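PDB 6PB3: rhizobiales Sp. Pch2 from Marine metagenome, which is a TRIP13-like AAA+ ATPase that probably remodels HORMA domain proteins and so helps regulate cGAS-like enzymes in bacterial immunity to phages. Local coordinates for residues Phe268-Leu271 and Thr272-Ile276; Asp224-Asp228 and Ala229-Ala233; Asp21-Glu24 and Arg25-Leu29; Gly31-Thr34 and His35-Arg38; Arg232-Ile235 and Thr236-Gln240. All coordinates share one frame; numbering follows the deposited sequence.

Four of the five contacts meet round Phe268 or the helix 228-239. Contact 2 covers the loop and first turn of that helix and contact 5 the turns that follow; they share Arg232 and Ala233, their centres about 11 Å apart. Contact 1 packs on both: Phe268 CE2 lies 3.2 Å from Asp224 O, and Ile276 CD1 lies 3.7 Å from Val234 CG1. Contact 4 touches contacts 1, 2 and 5, with Phe268 CZ 3.8 Å from Leu32 CD2. Contact 3 joins the group through contact 4, where Leu29 O is 2.9 Å from Lys36 NZ. The side chains of Phe268, Arg25 and Leu32 lie near, without touching, a probable Walker A P-loop, which ties contacts 1, 3 and 4 to the likely nucleotide site.

Contact 1: residues Phe268-Leu271 and Thr272-Ile276; sequences FSDL and TQRLI
Residues 268-276 form the first turns of helix 268-283, where Thr272 N and Gln273 N bond four residues back to Phe268 O and Ser269 O, but Leu275 N and Ile276 N reach five back, to Asp270 O (2.9 Å) and Leu271 O (2.9 Å), making a wider pi-type turn. On one flank the hydroxyl of Ser269, with OG anti to the backbone N (chi1 -178°), gives its proton to Gln273 OE1 at 2.6 Å, approaching tilted out of the amide plane. This bond probably helps fix the Gln273 amide, whose NE2 donates to the backbone oxygens of Arg214 and Ala217 of a second subunit. Asp270 and Arg274 run side by side. Arg274 NH1 forms a salt bridge with Asp270 OD1 at 3.1 Å; the oxygen lies in the guanidinium plane, yet is met from above the carboxylate, the two planes being 80° apart. Thr304 OG1 also bonds OD1, while Arg274 NH2 turns to Thr222 OG1 of the second subunit. Leu271 and Leu275 point the same way, their CD2 methyls 3.9 Å apart. Leu271 packs on Arg231 of helix 228-239, Leu275 on helix 291-300. The helix probably belongs to the small helical domain of this AAA+ ATPase, and through Gln273 and Arg274 it meets the next subunit of the six-chain assembly.

Contact 2: residues Asp224-Asp228 and Ala229-Ala233; sequences DRPND and AQRRA
Asn227 and Gln230 grip each other twice at the start of helix 228-239, each side chain bonding the other's backbone N-H in a capping box. Asn227 OD1 accepts from Gln230 N at 2.9 Å, and Gln230 OE1 accepts from Asn227 N, also at 2.9 Å, in the amide plane and on a lone pair. Asn227 reaches inward because its CG stands between the backbone N and the carbonyl carbon (chi1 61°); the two side chains cross at about a right angle, with their amide planes 33° apart. Arg231 folds back across the same turn, bent at chi3 (-54°). Its NH1 donates to Pro226 O at 3.0 Å, with that oxygen in the guanidinium plane, and NH2 forms a salt bridge with Asp228 OD1 whose hydrogen bond is weak at 3.2 Å. NH2 has another acceptor in Val253 O. The Pro226 ring rests against Gln230 and Arg231, CB lying 3.6 Å from Gln230 CB and 3.8 Å from Arg231 CG. The loop leads from strand 219-223 into helix 228-239, with Pro226 and Arg231 packed against helix 268-283 and Gln230 against Thr34 and His35 of helix 33-47.

Contact 3: residues Asp21-Glu24 and Arg25-Leu29; sequences DARE and RLNNL
Arg23 and Asn27, one turn apart on the short helix 20-28, meet through a guanidinium face in this N-terminal part of an AAA+ ATPase. The main-chain bonds are those of an alpha helix: Arg25 N to Asp21 O, Leu26 N to Ala22 O at 2.7 Å, Asn27 N to Arg23 O and Asn28 N to Glu24 O. Among charged groups, Asp21 OD2 lies at the edge of the Arg25 guanidinium, 3.8 Å from NE, a long salt bridge with the two planes 44° apart. Arg25 NH1 makes a salt bridge with Glu89 of helix 87-93, probably the helix that follows the P-loop. Packing on the buried flank sets Leu26 on Leu90 and Thr93 of helix 87-93, and Ala22 against Asp96 of helix 95-102. Close contact without a hydrogen bond marks the exposed flank. Asn27 keeps CG beside its backbone N (chi1 -70°), which carries the amide back along the helix toward Arg23. There Asn27 ND2 sits over the centre of the Arg23 guanidinium, 3.2 Å from CZ, with the amide turned 73° from the guanidinium plane.

Contact 4: residues Gly31-Thr34 and His35-Arg38; sequences GLDT and HKSR
Gly31 O approaches the His35 ring obliquely, 4.3 Å from ND1, and the positive phi of Gly31 (78°) belongs to the turn that leads into helix 33-47. Leu32, at the N-cap position, puts one methyl over the imidazole: CD2 lies 4.1 Å from the centroid of the His35 ring, 23° off its normal, a CH-pi contact displaced toward the ND1 side. Its carbonyl oxygen lies at the ring edge, in plane, and accepts Lys36 N at 2.8 Å. His35 ND1 is buried here without a polar partner, while NE2 makes a weak hydrogen bond to Thr222 O. This is where the helix settles on the outermost strand 219-223 of the chain's AAA+ core sheet: the imidazole meets the Phe223 ring with planes about 35° apart. Asp33 follows, its side chain running alongside Lys36; OD1 and Lys36 NZ form a long salt bridge at 3.8 Å. The extended lysine carries NZ on to Leu26 O and Leu29 O, joining the end of helix 20-28 to this one. Asp33 O takes Ser37 N at 3.0 Å. Thr34 lies beside His35, pointing the same way, and Thr34 O accepts Arg38 N at 3.0 Å, while the first carbons of the Arg38 side chain pass the same oxygen.

Contact 5: residues Arg232-Ile235 and Thr236-Gln240; sequences RAVI and TTTLQ
Thr236, Thr237 and Thr238 all turn their hydroxyls back along helix 228-239, each onto the carbonyl oxygen four residues earlier. In each, OG1 stands beside the backbone N and anti to the carbonyl carbon (chi1 -60° for Thr236), so hydroxyl and amide of one residue share one acceptor. Thr236 OG1 donates to Arg232 O at 2.9 Å from above the carbonyl plane, whereas Thr236 N bonds the same oxygen at 2.8 Å. At the next two residues the donors split: Thr237 OG1 reaches Ala233 O at 2.9 Å, and Thr238 OG1 reaches Val234 O at 2.8 Å, each from the face of the carbonyl opposite to that used by its own N-H. Arg232 O, Ala233 O and Val234 O thus each accept two hydrogen bonds, which gives each hydroxyl proton an acceptor within its own helix, including that of buried Thr238. Ile235 and Leu239 lie side by side and point the same way, Ile235 CG2 touching Leu239 CD1 at 4.0 Å, and both pack on Leu252 of helix 246-255. Val234 and Thr238 meet Ile276 of helix 268-283. Threonine hydroxyls bonded to the i-4 carbonyl are common in alpha helices; here the helix carrying them packs between helices 246-255 and 268-283, probably in the small helical domain of an AAA+ ATPase.

Contact 1: residues Phe268-Leu271 and Thr272-Ile276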
loop_
_atom_site.group_PDB
_atom_site.type_symbol
_atom_site.label_atom_id
_atom_site.label_comp_id
_atom_site.label_asym_id
_atom_site.label_seq_id
_atom_site.Cartn_x
_atom_site.Cartn_y
_atom_site.Cartn_z
ATOM N N PHE A 268 16.319 8.143 19.542
ATOM C CA PHE A 268 16.684 9.198 20.483
ATOM C C PHE A 268 15.482 9.595 21.328
ATOM O O PHE A 268 15.605 9.838 22.535
ATOM C CB PHE A 268 17.228 10.427 19.725
ATOM C CG PHE A 268 18.692 10.314 19.292
ATOM C CD1 PHE A 268 19.716 10.370 20.229
ATOM C CD2 PHE A 268 19.024 10.194 17.951
ATOM C CE1 PHE A 268 21.060 10.295 19.830
ATOM C CE2 PHE A 268 20.378 10.123 17.535
ATOM C CZ PHE A 268 21.389 10.167 18.488
ATOM N N SER A 269 14.311 9.688 20.697
ATOM C CA SER A 269 13.064 9.929 21.419
ATOM C C SER A 269 12.792 8.858 22.468
ATOM O O SER A 269 12.403 9.176 23.599
ATOM C CB SER A 269 11.905 9.989 20.433
ATOM O OG SER A 269 10.710 10.260 21.123
ATOM N N ASP A 270 12.931 7.579 22.102
ATOM C CA ASP A 270 12.743 6.513 23.089
ATOM C C ASP A 270 13.646 6.705 24.308
ATOM O O ASP A 270 13.255 6.369 25.431
ATOM C CB ASP A 270 12.997 5.144 22.452
ATOM C CG ASP A 270 11.972 4.794 21.360
ATOM O OD1 ASP A 270 10.858 5.384 21.354
ATOM O OD2 ASP A 270 12.267 3.899 20.527
ATOM N N LEU A 271 14.846 7.260 24.121
ATOM C CA LEU A 271 15.692 7.478 25.292
ATOM C C LEU A 271 15.228 8.689 26.096
ATOM O O LEU A 271 15.125 8.621 27.323
ATOM C CB LEU A 271 17.161 7.640 24.874
ATOM C CG LEU A 271 17.840 6.402 24.270
ATOM C CD1 LEU A 271 19.194 6.758 23.669
ATOM C CD2 LEU A 271 17.982 5.301 25.328
ATOM N N THR A 272 14.965 9.812 25.428
ATOM C CA THR A 272 14.793 11.074 26.142
ATOM C C THR A 272 13.363 11.295 26.600
ATOM O O THR A 272 13.153 11.892 27.658
ATOM C CB THR A 272 15.238 12.261 25.271
ATOM O OG1 THR A 272 14.477 12.302 24.050
ATOM C CG2 THR A 272 16.735 12.171 24.914
ATOM N N GLN A 273 12.373 10.825 25.836
ATOM C CA GLN A 273 10.970 11.057 26.170
ATOM C C GLN A 273 10.279 9.860 26.816
ATOM O O GLN A 273 9.141 10.008 27.297
ATOM C CB GLN A 273 10.199 11.475 24.908
ATOM C CG GLN A 273 10.708 12.814 24.281
ATOM C CD GLN A 273 9.937 13.164 23.020
ATOM O OE1 GLN A 273 10.221 12.638 21.948
ATOM N NE2 GLN A 273 8.935 14.015 23.150
ATOM N N ARG A 274 10.908 8.682 26.836
ATOM C CA ARG A 274 10.304 7.532 27.514
ATOM C C ARG A 274 11.212 6.968 28.593
ATOM O O ARG A 274 10.839 6.994 29.770
ATOM C CB ARG A 274 9.926 6.435 26.502
ATOM C CG ARG A 274 8.970 6.902 25.391
ATOM C CD ARG A 274 8.833 5.876 24.258
ATOM N NE ARG A 274 8.247 4.608 24.705
ATOM C CZ ARG A 274 8.473 3.435 24.117
ATOM N NH1 ARG A 274 9.284 3.363 23.059
ATOM N NH2 ARG A 274 7.895 2.330 24.585
ATOM N N LEU A 275 12.409 6.491 28.236
ATOM C CA LEU A 275 13.187 5.718 29.193
ATOM C C LEU A 275 13.716 6.604 30.313
ATOM O O LEU A 275 13.612 6.255 31.491
ATOM C CB LEU A 275 14.338 4.997 28.498
ATOM C CG LEU A 275 15.319 4.295 29.436
ATOM C CD1 LEU A 275 14.677 3.171 30.254
ATOM C CD2 LEU A 275 16.501 3.773 28.638
ATOM N N ILE A 276 14.297 7.754 29.969
ATOM C CA ILE A 276 14.861 8.630 31.003
ATOM C C ILE A 276 13.795 9.082 32.003
ATOM O O ILE A 276 13.987 8.879 33.211
ATOM C CB ILE A 276 15.627 9.795 30.367
ATOM C CG1 ILE A 276 17.004 9.330 29.857
ATOM C CG2 ILE A 276 15.804 10.934 31.390
ATOM C CD1 ILE A 276 17.663 10.333 28.928
#

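Contact 2: residues Asp224-Asp228 and Ala229-Ala233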
loop_
_atom_site.group_PDB
_atom_site.type_symbol
_atom_site.label_atom_id
_atom_site.label_comp_id
_atom_site.label_asym_id
_atom_site.label_seq_id
_atom_site.Cartn_x
_atom_site.Cartn_y
_atom_site.Cartn_z
ATOM N N ASP A 224 19.292 9.140 12.855
ATOM C CA ASP A 224 18.649 7.852 12.974
ATOM C C ASP A 224 18.964 7.301 14.351
ATOM O O ASP A 224 19.439 8.026 15.238
ATOM C CB ASP A 224 19.075 6.913 11.843
ATOM C CG ASP A 224 20.517 7.099 11.439
ATOM O OD1 ASP A 224 21.386 7.073 12.331
ATOM O OD2 ASP A 224 20.780 7.255 10.223
ATOM N N ARG A 225 18.683 6.021 14.531
ATOM C CA ARG A 225 18.680 5.433 15.858
ATOM C C ARG A 225 20.089 5.474 16.446
ATOM O O ARG A 225 21.052 5.126 15.755
ATOM C CB ARG A 225 18.128 4.011 15.764
ATOM C CG ARG A 225 16.677 4.027 15.246
ATOM C CD ARG A 225 15.953 2.679 15.211
ATOM N NE ARG A 225 14.625 2.849 14.615
ATOM C CZ ARG A 225 13.465 2.655 15.242
ATOM N NH1 ARG A 225 13.436 2.238 16.501
ATOM N NH2 ARG A 225 12.323 2.863 14.598
ATOM N N PRO A 226 20.258 5.935 17.684
ATOM C CA PRO A 226 21.608 6.077 18.238
ATOM C C PRO A 226 22.320 4.740 18.306
ATOM O O PRO A 226 21.725 3.710 18.646
ATOM C CB PRO A 226 21.357 6.655 19.640
ATOM C CG PRO A 226 19.963 6.302 19.949
ATOM C CD PRO A 226 19.238 6.382 18.635
ATOM N N ASN A 227 23.607 4.766 17.962
ATOM C CA ASN A 227 24.439 3.581 18.066
ATOM C C ASN A 227 24.895 3.418 19.514
ATOM O O ASN A 227 24.548 4.217 20.393
ATOM C CB ASN A 227 25.615 3.664 17.092
ATOM C CG ASN A 227 26.523 4.863 17.356
ATOM O OD1 ASN A 227 26.698 5.298 18.494
ATOM N ND2 ASN A 227 27.094 5.405 16.294
ATOM N N ASP A 228 25.688 2.376 19.772
ATOM C CA ASP A 228 26.043 2.062 21.151
ATOM C C ASP A 228 26.770 3.223 21.820
ATOM O O ASP A 228 26.504 3.531 22.987
ATOM C CB ASP A 228 26.874 0.784 21.200
ATOM C CG ASP A 228 26.096 -0.429 20.699
ATOM O OD1 ASP A 228 25.376 -0.301 19.681
ATOM O OD2 ASP A 228 26.211 -1.512 21.314
ATOM N N ALA A 229 27.660 3.906 21.092
ATOM C CA ALA A 229 28.366 5.041 21.680
ATOM C C ALA A 229 27.400 6.166 22.013
ATOM O O ALA A 229 27.471 6.759 23.095
ATOM C CB ALA A 229 29.469 5.538 20.742
ATOM N N GLN A 230 26.478 6.467 21.097
ATOM C CA GLN A 230 25.515 7.536 21.352
ATOM C C GLN A 230 24.572 7.183 22.495
ATOM O O GLN A 230 24.230 8.048 23.311
ATOM C CB GLN A 230 24.735 7.859 20.081
ATOM C CG GLN A 230 25.647 8.451 18.999
ATOM C CD GLN A 230 25.011 8.455 17.623
ATOM O OE1 GLN A 230 24.394 7.476 17.201
ATOM N NE2 GLN A 230 25.162 9.562 16.912
ATOM N N ARG A 231 24.148 5.919 22.580
ATOM C CA ARG A 231 23.313 5.516 23.705
ATOM C C ARG A 231 24.095 5.601 25.006
ATOM O O ARG A 231 23.560 6.032 26.032
ATOM C CB ARG A 231 22.758 4.102 23.486
ATOM C CG ARG A 231 21.884 3.996 22.249
ATOM C CD ARG A 231 20.968 2.790 22.316
ATOM N NE ARG A 231 21.714 1.562 22.558
ATOM C CZ ARG A 231 22.461 0.967 21.636
ATOM N NH1 ARG A 231 22.567 1.500 20.419
ATOM N NH2 ARG A 231 23.107 -0.151 21.931
ATOM N N ARG A 232 25.368 5.210 24.973
ATOM C CA ARG A 232 26.216 5.328 26.153
ATOM C C ARG A 232 26.314 6.775 26.627
ATOM O O ARG A 232 26.227 7.044 27.829
ATOM C CB ARG A 232 27.607 4.767 25.851
ATOM C CG ARG A 232 28.409 4.389 27.089
ATOM C CD ARG A 232 29.835 3.970 26.743
ATOM N NE ARG A 232 29.959 3.585 25.340
ATOM C CZ ARG A 232 29.908 2.335 24.899
ATOM N NH1 ARG A 232 29.746 1.337 25.750
ATOM N NH2 ARG A 232 30.031 2.082 23.608
ATOM N N ALA A 233 26.478 7.726 25.701
ATOM C CA ALA A 233 26.656 9.122 26.110
ATOM C C ALA A 233 25.391 9.681 26.756
ATOM O O ALA A 233 25.463 10.365 27.784
ATOM C CB ALA A 233 27.081 9.992 24.918
#

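Contact 3: residues Asp21-Glu24 and Arg25-Leu29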
loop_
_atom_site.group_PDB
_atom_site.type_symbol
_atom_site.label_atom_id
_atom_site.label_comp_id
_atom_site.label_asym_id
_atom_site.label_seq_id
_atom_site.Cartn_x
_atom_site.Cartn_y
_atom_site.Cartn_z
ATOM N N ASP A 21 21.079 31.205 26.788
ATOM C CA ASP A 21 20.035 30.185 26.789
ATOM C C ASP A 21 20.247 29.191 25.658
ATOM O O ASP A 21 20.034 27.986 25.837
ATOM C CB ASP A 21 18.654 30.839 26.693
ATOM C CG ASP A 21 17.507 29.843 26.908
ATOM O OD1 ASP A 21 17.616 28.960 27.794
ATOM O OD2 ASP A 21 16.486 29.952 26.192
ATOM N N ALA A 22 20.678 29.661 24.487
ATOM C CA ALA A 22 20.994 28.714 23.421
ATOM C C ALA A 22 22.131 27.793 23.844
ATOM O O ALA A 22 22.061 26.576 23.643
ATOM C CB ALA A 22 21.340 29.453 22.128
ATOM N N ARG A 23 23.180 28.351 24.454
ATOM C CA ARG A 23 24.297 27.527 24.899
ATOM C C ARG A 23 23.817 26.463 25.881
ATOM O O ARG A 23 24.204 25.293 25.785
ATOM C CB ARG A 23 25.386 28.407 25.534
ATOM C CG ARG A 23 26.766 27.733 25.602
ATOM C CD ARG A 23 27.202 27.482 27.038
ATOM N NE ARG A 23 28.424 26.674 27.121
ATOM C CZ ARG A 23 28.966 26.237 28.259
ATOM N NH1 ARG A 23 28.408 26.530 29.426
ATOM N NH2 ARG A 23 30.073 25.505 28.234
ATOM N N GLU A 24 22.971 26.861 26.843
ATOM C CA GLU A 24 22.445 25.914 27.820
ATOM C C GLU A 24 21.651 24.815 27.125
ATOM O O GLU A 24 21.849 23.623 27.389
ATOM C CB GLU A 24 21.579 26.656 28.841
ATOM C CG GLU A 24 21.471 25.987 30.182
ATOM C CD GLU A 24 21.057 26.966 31.262
ATOM O OE1 GLU A 24 21.124 28.188 31.008
ATOM O OE2 GLU A 24 20.661 26.522 32.363
ATOM N N ARG A 25 20.762 25.204 26.207
ATOM C CA ARG A 25 19.997 24.223 25.444
ATOM C C ARG A 25 20.909 23.318 24.620
ATOM O O ARG A 25 20.719 22.097 24.601
ATOM C CB ARG A 25 18.965 24.930 24.554
ATOM C CG ARG A 25 17.877 25.764 25.337
ATOM C CD ARG A 25 16.559 25.861 24.523
ATOM N NE ARG A 25 16.400 27.083 23.735
ATOM C CZ ARG A 25 15.863 27.140 22.517
ATOM N NH1 ARG A 25 15.452 26.040 21.903
ATOM N NH2 ARG A 25 15.753 28.306 21.898
ATOM N N LEU A 26 21.906 23.886 23.935
ATOM C CA LEU A 26 22.857 23.050 23.201
ATOM C C LEU A 26 23.496 22.020 24.118
ATOM O O LEU A 26 23.585 20.838 23.769
ATOM C CB LEU A 26 23.948 23.906 22.553
ATOM C CG LEU A 26 23.942 24.302 21.089
ATOM C CD1 LEU A 26 25.232 25.053 20.861
ATOM C CD2 LEU A 26 23.835 23.096 20.136
ATOM N N ASN A 27 23.973 22.468 25.289
ATOM C CA ASN A 27 24.637 21.582 26.238
ATOM C C ASN A 27 23.709 20.460 26.682
ATOM O O ASN A 27 24.153 19.336 26.947
ATOM C CB ASN A 27 25.097 22.372 27.467
ATOM C CG ASN A 27 26.234 23.303 27.175
ATOM O OD1 ASN A 27 26.572 23.545 26.020
ATOM N ND2 ASN A 27 26.840 23.845 28.233
ATOM N N ASN A 28 22.419 20.763 26.813
ATOM C CA ASN A 28 21.470 19.759 27.276
ATOM C C ASN A 28 21.198 18.693 26.208
ATOM O O ASN A 28 20.685 17.615 26.537
ATOM C CB ASN A 28 20.173 20.445 27.738
ATOM C CG ASN A 28 20.329 21.215 29.075
ATOM O OD1 ASN A 28 21.374 21.178 29.729
ATOM N ND2 ASN A 28 19.279 21.924 29.464
ATOM N N LEU A 29 21.558 18.949 24.948
ATOM C CA LEU A 29 21.458 17.920 23.917
ATOM C C LEU A 29 22.597 16.922 24.068
ATOM O O LEU A 29 23.765 17.273 23.873
ATOM C CB LEU A 29 21.499 18.537 22.523
ATOM C CG LEU A 29 20.400 19.538 22.187
ATOM C CD1 LEU A 29 20.511 19.953 20.718
ATOM C CD2 LEU A 29 19.040 18.932 22.455
#

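Contact 4: residues Gly31-Thr34 and His35-Arg38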
loop_
_atom_site.group_PDB
_atom_site.type_symbol
_atom_site.label_atom_id
_atom_site.label_comp_id
_atom_site.label_asym_id
_atom_site.label_seq_id
_atom_site.Cartn_x
_atom_site.Cartn_y
_atom_site.Cartn_z
ATOM N N GLY A 31 24.291 12.987 23.197
ATOM C CA GLY A 31 24.352 12.016 22.140
ATOM C C GLY A 31 24.342 12.596 20.749
ATOM O O GLY A 31 24.304 11.826 19.786
ATOM N N LEU A 32 24.375 13.922 20.607
ATOM C CA LEU A 32 24.388 14.577 19.303
ATOM C C LEU A 32 25.711 15.284 19.006
ATOM O O LEU A 32 25.747 16.185 18.157
ATOM C CB LEU A 32 23.229 15.574 19.212
ATOM C CG LEU A 32 21.857 14.919 19.388
ATOM C CD1 LEU A 32 20.772 15.959 19.512
ATOM C CD2 LEU A 32 21.554 13.922 18.243
ATOM N N ASP A 33 26.796 14.899 19.685
ATOM C CA ASP A 33 28.047 15.650 19.575
ATOM C C ASP A 33 28.525 15.715 18.130
ATOM O O ASP A 33 28.932 16.779 17.647
ATOM C CB ASP A 33 29.125 15.029 20.469
ATOM C CG ASP A 33 28.888 15.295 21.955
ATOM O OD1 ASP A 33 28.287 16.343 22.296
ATOM O OD2 ASP A 33 29.314 14.459 22.788
ATOM N N THR A 34 28.451 14.593 17.420
ATOM C CA THR A 34 28.849 14.568 16.021
ATOM C C THR A 34 27.939 15.451 15.174
ATOM O O THR A 34 28.416 16.186 14.300
ATOM C CB THR A 34 28.831 13.126 15.519
ATOM O OG1 THR A 34 27.475 12.664 15.456
ATOM C CG2 THR A 34 29.594 12.237 16.500
ATOM N N HIS A 35 26.624 15.391 15.409
ATOM C CA HIS A 35 25.708 16.216 14.620
ATOM C C HIS A 35 25.949 17.704 14.860
ATOM O O HIS A 35 25.853 18.512 13.925
ATOM C CB HIS A 35 24.253 15.848 14.934
ATOM C CG HIS A 35 23.968 14.379 14.857
ATOM N ND1 HIS A 35 24.450 13.482 15.784
ATOM C CD2 HIS A 35 23.270 13.646 13.953
ATOM C CE1 HIS A 35 24.047 12.263 15.467
ATOM N NE2 HIS A 35 23.329 12.335 14.361
ATOM N N LYS A 36 26.269 18.075 16.109
ATOM C CA LYS A 36 26.586 19.462 16.465
ATOM C C LYS A 36 27.811 19.953 15.725
ATOM O O LYS A 36 27.806 21.044 15.141
ATOM C CB LYS A 36 26.861 19.593 17.972
ATOM C CG LYS A 36 25.707 19.367 18.935
ATOM C CD LYS A 36 26.225 19.516 20.394
ATOM C CE LYS A 36 25.163 19.211 21.426
ATOM N NZ LYS A 36 25.730 19.092 22.820
ATOM N N SER A 37 28.892 19.174 15.796
ATOM C CA SER A 37 30.148 19.533 15.143
ATOM C C SER A 37 29.971 19.699 13.636
ATOM O O SER A 37 30.437 20.681 13.048
ATOM C CB SER A 37 31.200 18.462 15.442
ATOM O OG SER A 37 32.304 18.557 14.563
ATOM N N ARG A 38 29.312 18.738 12.984
ATOM C CA ARG A 38 29.140 18.838 11.536
ATOM C C ARG A 38 28.249 20.020 11.168
ATOM O O ARG A 38 28.578 20.803 10.271
ATOM C CB ARG A 38 28.562 17.543 10.970
ATOM C CG ARG A 38 29.467 16.352 11.109
ATOM C CD ARG A 38 28.786 15.093 10.541
ATOM N NE ARG A 38 29.560 13.905 10.879
ATOM C CZ ARG A 38 29.148 12.655 10.694
ATOM N NH1 ARG A 38 27.958 12.405 10.168
ATOM N NH2 ARG A 38 29.936 11.651 11.036
#

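Contact 5: residues Arg232-Ile235 and Thr236-Gln240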
loop_
_atom_site.group_PDB
_atom_site.type_symbol
_atom_site.label_atom_id
_atom_site.label_comp_id
_atom_site.label_asym_id
_atom_site.label_seq_id
_atom_site.Cartn_x
_atom_site.Cartn_y
_atom_site.Cartn_z
ATOM N N ARG A 232 25.368 5.210 24.973
ATOM C CA ARG A 232 26.216 5.328 26.153
ATOM C C ARG A 232 26.314 6.775 26.627
ATOM O O ARG A 232 26.227 7.044 27.829
ATOM C CB ARG A 232 27.607 4.767 25.851
ATOM C CG ARG A 232 28.409 4.389 27.089
ATOM C CD ARG A 232 29.835 3.970 26.743
ATOM N NE ARG A 232 29.959 3.585 25.340
ATOM C CZ ARG A 232 29.908 2.335 24.899
ATOM N NH1 ARG A 232 29.746 1.337 25.750
ATOM N NH2 ARG A 232 30.031 2.082 23.608
ATOM N N ALA A 233 26.478 7.726 25.701
ATOM C CA ALA A 233 26.656 9.122 26.110
ATOM C C ALA A 233 25.391 9.681 26.756
ATOM O O ALA A 233 25.463 10.365 27.784
ATOM C CB ALA A 233 27.081 9.992 24.918
ATOM N N VAL A 234 24.222 9.399 26.178
ATOM C CA VAL A 234 22.982 9.868 26.788
ATOM C C VAL A 234 22.822 9.279 28.182
ATOM O O VAL A 234 22.469 9.979 29.138
ATOM C CB VAL A 234 21.778 9.516 25.901
ATOM C CG1 VAL A 234 20.485 9.848 26.640
ATOM C CG2 VAL A 234 21.855 10.256 24.562
ATOM N N ILE A 235 23.102 7.987 28.323
ATOM C CA ILE A 235 22.837 7.305 29.585
ATOM C C ILE A 235 23.848 7.733 30.648
ATOM O O ILE A 235 23.481 8.081 31.780
ATOM C CB ILE A 235 22.835 5.782 29.361
ATOM C CG1 ILE A 235 21.640 5.396 28.481
ATOM C CG2 ILE A 235 22.794 5.044 30.692
ATOM C CD1 ILE A 235 21.801 4.076 27.823
ATOM N N THR A 236 25.130 7.723 30.294
ATOM C CA THR A 236 26.174 8.149 31.222
ATOM C C THR A 236 25.961 9.591 31.674
ATOM O O THR A 236 25.936 9.879 32.876
ATOM C CB THR A 236 27.545 7.986 30.565
ATOM O OG1 THR A 236 27.753 6.605 30.226
ATOM C CG2 THR A 236 28.649 8.455 31.507
ATOM N N THR A 237 25.803 10.515 30.720
ATOM C CA THR A 237 25.602 11.918 31.078
ATOM C C THR A 237 24.387 12.097 31.983
ATOM O O THR A 237 24.443 12.839 32.971
ATOM C CB THR A 237 25.442 12.772 29.824
ATOM O OG1 THR A 237 26.629 12.676 29.023
ATOM C CG2 THR A 237 25.212 14.227 30.203
ATOM N N THR A 238 23.277 11.427 31.664
ATOM C CA THR A 238 22.088 11.564 32.502
ATOM C C THR A 238 22.305 10.951 33.882
ATOM O O THR A 238 21.859 11.508 34.893
ATOM C CB THR A 238 20.879 10.926 31.815
ATOM O OG1 THR A 238 20.679 11.545 30.536
ATOM C CG2 THR A 238 19.641 11.122 32.650
ATOM N N LEU A 239 22.982 9.813 33.955
ATOM C CA LEU A 239 23.079 9.098 35.217
ATOM C C LEU A 239 24.269 9.519 36.052
ATOM O O LEU A 239 24.507 8.911 37.098
ATOM C CB LEU A 239 23.154 7.596 34.969
ATOM C CG LEU A 239 21.828 6.978 34.558
ATOM C CD1 LEU A 239 21.968 5.470 34.563
ATOM C CD2 LEU A 239 20.708 7.444 35.491
ATOM N N GLN A 240 25.020 10.526 35.616
ATOM C CA GLN A 240 26.228 10.914 36.323
ATOM C C GLN A 240 25.882 11.399 37.723
ATOM O O GLN A 240 24.903 12.121 37.927
ATOM C CB GLN A 240 26.967 12.000 35.530
ATOM C CG GLN A 240 28.097 12.705 36.271
ATOM C CD GLN A 240 27.600 13.838 37.150
ATOM O OE1 GLN A 240 26.814 14.686 36.714
ATOM N NE2 GLN A 240 28.039 13.845 38.405
#